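Local coordinates for NOL1/NOP2/sun family protein (Enterococcus faecium, PDB 3M4X), which probably methylates cytosine in ribosomal RNA with S-adenosylmethionine as methyl donor, at residues E244-L249 with G294-K299; V255-I260 with G274-L279. One frame throughout, in Å; residues are numbered along the deposited sequence.

Contact 1 (E244-L249 with G294-K299)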
# COMPACT_ATOMS: atom_id res chain seq x y z
N GLU A 244 -7.00 -1.57 24.95
CA GLU A 244 -8.16 -0.83 25.43
C GLU A 244 -9.07 -0.44 24.27
O GLU A 244 -10.29 -0.45 24.41
CB GLU A 244 -7.77 0.38 26.29
CG GLU A 244 -7.19 -0.01 27.65
CD GLU A 244 -6.89 1.20 28.55
OE1 GLU A 244 -7.52 2.26 28.36
OE2 GLU A 244 -6.02 1.08 29.44
N ILE A 245 -8.46 -0.13 23.12
CA ILE A 245 -9.21 0.09 21.88
C ILE A 245 -9.99 -1.15 21.43
O ILE A 245 -11.16 -1.06 21.06
CB ILE A 245 -8.28 0.57 20.74
CG1 ILE A 245 -7.95 2.05 20.92
CG2 ILE A 245 -8.95 0.36 19.38
CD1 ILE A 245 -9.17 2.95 21.02
N ILE A 246 -9.34 -2.32 21.45
CA ILE A 246 -10.01 -3.57 21.13
C ILE A 246 -11.16 -3.92 22.10
O ILE A 246 -12.19 -4.45 21.69
CB ILE A 246 -9.03 -4.75 21.04
CG1 ILE A 246 -7.84 -4.39 20.15
CG2 ILE A 246 -9.74 -5.98 20.49
CD1 ILE A 246 -8.25 -4.00 18.75
N SER A 247 -10.97 -3.64 23.39
CA SER A 247 -12.03 -3.86 24.37
C SER A 247 -13.20 -2.96 24.05
O SER A 247 -14.34 -3.40 23.99
CB SER A 247 -11.52 -3.53 25.79
OG SER A 247 -10.37 -4.29 26.09
N TRP A 248 -12.91 -1.68 23.86
CA TRP A 248 -13.90 -0.70 23.48
C TRP A 248 -14.69 -1.15 22.25
O TRP A 248 -15.92 -1.05 22.22
CB TRP A 248 -13.21 0.65 23.24
CG TRP A 248 -14.16 1.72 22.79
CD1 TRP A 248 -14.96 2.49 23.58
CD2 TRP A 248 -14.40 2.14 21.43
NE1 TRP A 248 -15.68 3.36 22.80
CE2 TRP A 248 -15.36 3.17 21.48
CE3 TRP A 248 -13.89 1.74 20.19
CZ2 TRP A 248 -15.82 3.82 20.34
CZ3 TRP A 248 -14.35 2.38 19.05
CH2 TRP A 248 -15.32 3.40 19.14
N LEU A 249 -13.98 -1.65 21.23
CA LEU A 249 -14.66 -2.20 20.04
C LEU A 249 -15.61 -3.33 20.40
O LEU A 249 -16.76 -3.34 19.98
CB LEU A 249 -13.64 -2.70 19.00
CG LEU A 249 -12.96 -1.66 18.11
CD1 LEU A 249 -11.88 -2.31 17.21
CD2 LEU A 249 -14.01 -0.97 17.27
N GLY A 294 8.24 -2.52 16.46
CA GLY A 294 7.16 -2.47 17.42
C GLY A 294 5.84 -2.18 16.75
O GLY A 294 5.67 -1.18 16.06
N HIS A 295 4.89 -3.08 16.97
CA HIS A 295 3.58 -2.98 16.36
C HIS A 295 2.54 -3.70 17.21
O HIS A 295 2.86 -4.63 17.96
CB HIS A 295 3.60 -3.54 14.94
CG HIS A 295 3.46 -2.49 13.87
ND1 HIS A 295 4.55 -1.84 13.33
CD2 HIS A 295 2.37 -1.98 13.26
CE1 HIS A 295 4.14 -0.97 12.43
NE2 HIS A 295 2.82 -1.03 12.36
N PHE A 296 1.30 -3.26 17.08
CA PHE A 296 0.16 -3.97 17.61
C PHE A 296 -0.80 -4.22 16.45
O PHE A 296 -1.04 -3.32 15.65
CB PHE A 296 -0.53 -3.11 18.68
CG PHE A 296 -1.78 -3.70 19.23
CD1 PHE A 296 -1.72 -4.69 20.21
CD2 PHE A 296 -3.02 -3.25 18.81
CE1 PHE A 296 -2.88 -5.24 20.74
CE2 PHE A 296 -4.19 -3.78 19.33
CZ PHE A 296 -4.12 -4.78 20.29
N VAL A 297 -1.32 -5.44 16.33
CA VAL A 297 -2.32 -5.75 15.32
C VAL A 297 -3.45 -6.61 15.86
O VAL A 297 -3.22 -7.52 16.65
CB VAL A 297 -1.74 -6.47 14.09
CG1 VAL A 297 -2.82 -6.60 13.02
CG2 VAL A 297 -0.60 -5.70 13.53
N ALA A 298 -4.67 -6.35 15.39
CA ALA A 298 -5.82 -7.15 15.76
C ALA A 298 -6.73 -7.36 14.54
O ALA A 298 -6.88 -6.48 13.69
CB ALA A 298 -6.59 -6.46 16.90
N LYS A 299 -7.31 -8.55 14.44
CA LYS A 299 -8.29 -8.83 13.38
C LYS A 299 -9.65 -9.15 14.00
O LYS A 299 -9.75 -9.99 14.89
CB LYS A 299 -7.85 -9.98 12.49
CG LYS A 299 -8.83 -10.30 11.38
CD LYS A 299 -8.24 -11.28 10.35
CE LYS A 299 -8.01 -12.64 10.97
NZ LYS A 299 -7.69 -13.70 9.99
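Ile246 is the one residue of the helical segment that packs on the strand, and it meets two side chains there, Phe296 and Ala298. All of these cross-contacts are apolar. Toward Phe296, the Ile246 side chain arrives at the rim of the ring, close to the ring plane, instead of lying over a face: CG1 sits 3.7 Å from Phe296 CZ, and it is almost as near to CE2. The two side chains come from opposite directions, the phenyl group reaching out from the sheet and the isoleucine from the helix. With CG anti to the backbone N (chi1 176°), Phe296 extends its ring toward the helix and offers the CE2-CZ side.

Toward Ala298 the contact is methyl to methyl. Ile246 CD1 stands 3.5 Å from Ala298 CB, a snug fit for two carbons, the alanine methyl being the whole side chain on the strand side. These two residues also form the closest CA pair of the segments, Ile246 CA and Ala298 CA lying 7.7 Å apart. Phe296 and Ala298 alternate with Val297, which points away from the helix, so a single face of the strand serves this contact.

Backbone hydrogen bonds stay with the regular structure: along the helix, Trp248 N donates to Glu244 O at 2.9 Å, while Phe296 and Ala298 pair with Thr234 and Tyr232 of strand 228-234. Ile246 also rests on Tyr232. Ile245 and Leu249 turn to helix 205-222, while Val297 packs on helix 95-101 across the sheet, leaving strand 295-302 between helices 243-252 and 95-101.

Contact 2 (V255-I260 with G274-L279)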
# COMPACT_ATOMS: atom_id res chain seq x y z
N VAL A 255 -18.79 -7.22 17.32
CA VAL A 255 -17.56 -7.72 16.69
C VAL A 255 -16.90 -8.83 17.51
O VAL A 255 -16.95 -8.82 18.74
CB VAL A 255 -16.53 -6.60 16.49
CG1 VAL A 255 -17.06 -5.54 15.54
CG2 VAL A 255 -16.13 -5.98 17.86
N THR A 256 -16.26 -9.78 16.83
CA THR A 256 -15.56 -10.86 17.50
C THR A 256 -14.07 -10.74 17.20
O THR A 256 -13.67 -10.42 16.09
CB THR A 256 -16.07 -12.23 17.05
OG1 THR A 256 -16.13 -12.27 15.63
CG2 THR A 256 -17.46 -12.50 17.61
N ILE A 257 -13.25 -10.99 18.22
CA ILE A 257 -11.80 -11.04 18.03
C ILE A 257 -11.44 -12.34 17.33
O ILE A 257 -11.91 -13.42 17.71
CB ILE A 257 -11.01 -10.97 19.37
CG1 ILE A 257 -11.46 -9.78 20.23
CG2 ILE A 257 -9.51 -10.92 19.09
CD1 ILE A 257 -10.64 -9.61 21.53
N GLU A 258 -10.59 -12.25 16.32
CA GLU A 258 -10.29 -13.40 15.50
C GLU A 258 -8.80 -13.77 15.54
O GLU A 258 -7.93 -12.94 15.83
CB GLU A 258 -10.73 -13.11 14.06
CG GLU A 258 -11.50 -14.23 13.40
CD GLU A 258 -12.93 -14.33 13.87
OE1 GLU A 258 -13.53 -13.29 14.22
OE2 GLU A 258 -13.47 -15.46 13.88
N GLU A 259 -8.51 -15.03 15.24
CA GLU A 259 -7.14 -15.49 15.19
C GLU A 259 -6.43 -14.99 13.94
O GLU A 259 -7.05 -14.80 12.90
CB GLU A 259 -7.09 -17.01 15.24
CG GLU A 259 -7.73 -17.56 16.50
CD GLU A 259 -7.29 -18.97 16.82
OE1 GLU A 259 -7.00 -19.74 15.88
OE2 GLU A 259 -7.25 -19.31 18.02
N ILE A 260 -5.14 -14.74 14.07
CA ILE A 260 -4.30 -14.33 12.96
C ILE A 260 -3.24 -15.41 12.75
O ILE A 260 -2.21 -15.40 13.41
CB ILE A 260 -3.61 -13.00 13.26
CG1 ILE A 260 -4.66 -11.90 13.48
CG2 ILE A 260 -2.62 -12.64 12.13
CD1 ILE A 260 -4.12 -10.58 14.01
N GLY A 274 -6.58 -5.10 29.01
CA GLY A 274 -7.88 -4.82 28.41
C GLY A 274 -9.02 -5.11 29.37
O GLY A 274 -8.81 -5.25 30.58
N SER A 275 -10.24 -5.21 28.84
CA SER A 275 -11.39 -5.55 29.67
C SER A 275 -12.34 -6.56 29.04
O SER A 275 -13.48 -6.67 29.47
CB SER A 275 -12.16 -4.30 30.11
OG SER A 275 -12.67 -3.59 29.00
N VAL A 276 -11.88 -7.29 28.02
CA VAL A 276 -12.72 -8.31 27.40
C VAL A 276 -11.90 -9.56 27.16
O VAL A 276 -10.69 -9.52 27.22
CB VAL A 276 -13.34 -7.83 26.06
CG1 VAL A 276 -14.12 -6.54 26.27
CG2 VAL A 276 -12.25 -7.63 24.99
N ALA A 277 -12.58 -10.67 26.87
CA ALA A 277 -11.91 -11.93 26.58
C ALA A 277 -11.22 -11.87 25.22
O ALA A 277 -11.48 -10.96 24.43
CB ALA A 277 -12.92 -13.07 26.61
N GLY A 278 -10.35 -12.84 24.95
CA GLY A 278 -9.78 -13.06 23.64
C GLY A 278 -8.59 -12.20 23.22
O GLY A 278 -8.09 -12.34 22.11
N LEU A 279 -8.17 -11.31 24.10
CA LEU A 279 -7.09 -10.38 23.79
C LEU A 279 -5.76 -11.06 23.42
O LEU A 279 -4.92 -10.49 22.71
CB LEU A 279 -6.89 -9.43 24.98
CG LEU A 279 -7.47 -8.01 24.87
CD1 LEU A 279 -8.34 -7.79 23.65
CD2 LEU A 279 -8.20 -7.59 26.15
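Ile257 CD1 reaches in among the residues of the 274-279 loop and makes most of the contact. Its side chain crosses that of Leu279 obliquely, and the two meet through their methyl ends, CD1 of Ile257 lying 3.6 Å from CD1 of Leu279. Leu279 starts out away from the strand, and its branched tip swings back to make this touch. On the Val276 side the fit is looser, with Ile257 CD1 4.3 Å from Val276 CG2.

The backbone of the loop supplies the remaining surface. Ile257 CD1 lies 3.3 Å from Ala277 O, while the other branch, CG2, stands 3.6 Å from Gly278 O. An extended chi2 (-176°) carries CD1 well out from the strand, where it can meet the turn. Gly278, at positive phi, presents bare backbone here.

Ile257 and Val276 both touch Val250 of helix 243-252, and Ile257 also packs on Thr282, further along the same loop. The arrangement is a loop folded over an edge of the sheet of a Rossmann-like methyltransferase domain: strand 255-258 pairs antiparallel with strand 295-302, and the connection between strands 267-268 and 283-285 packs against its outward-reaching isoleucine.

In the fold
Contact 1 is buried and contact 2 lies at the surface, their centres about 9 Å apart, with contact 2 nested inside the loop that contact 1 closes. Both bear on helix 243-252, contact 2 through Ile257 and Val276, and on one sheet, where strands 295-302 and 255-258 are neighbours. Both are apolar and turn on one isoleucine, but contact 1 pairs side chains alone, whereas contact 2 also sets methyl groups against backbone carbonyls of an irregular loop. Ile246 and Ile257 touch, making the packing continuous. Polar links join the two: Glu258 N probably bonds to Lys299 O (2.8 Å), and Ser275 N probably to Ser247 OG (2.9 Å), tying loop to helix.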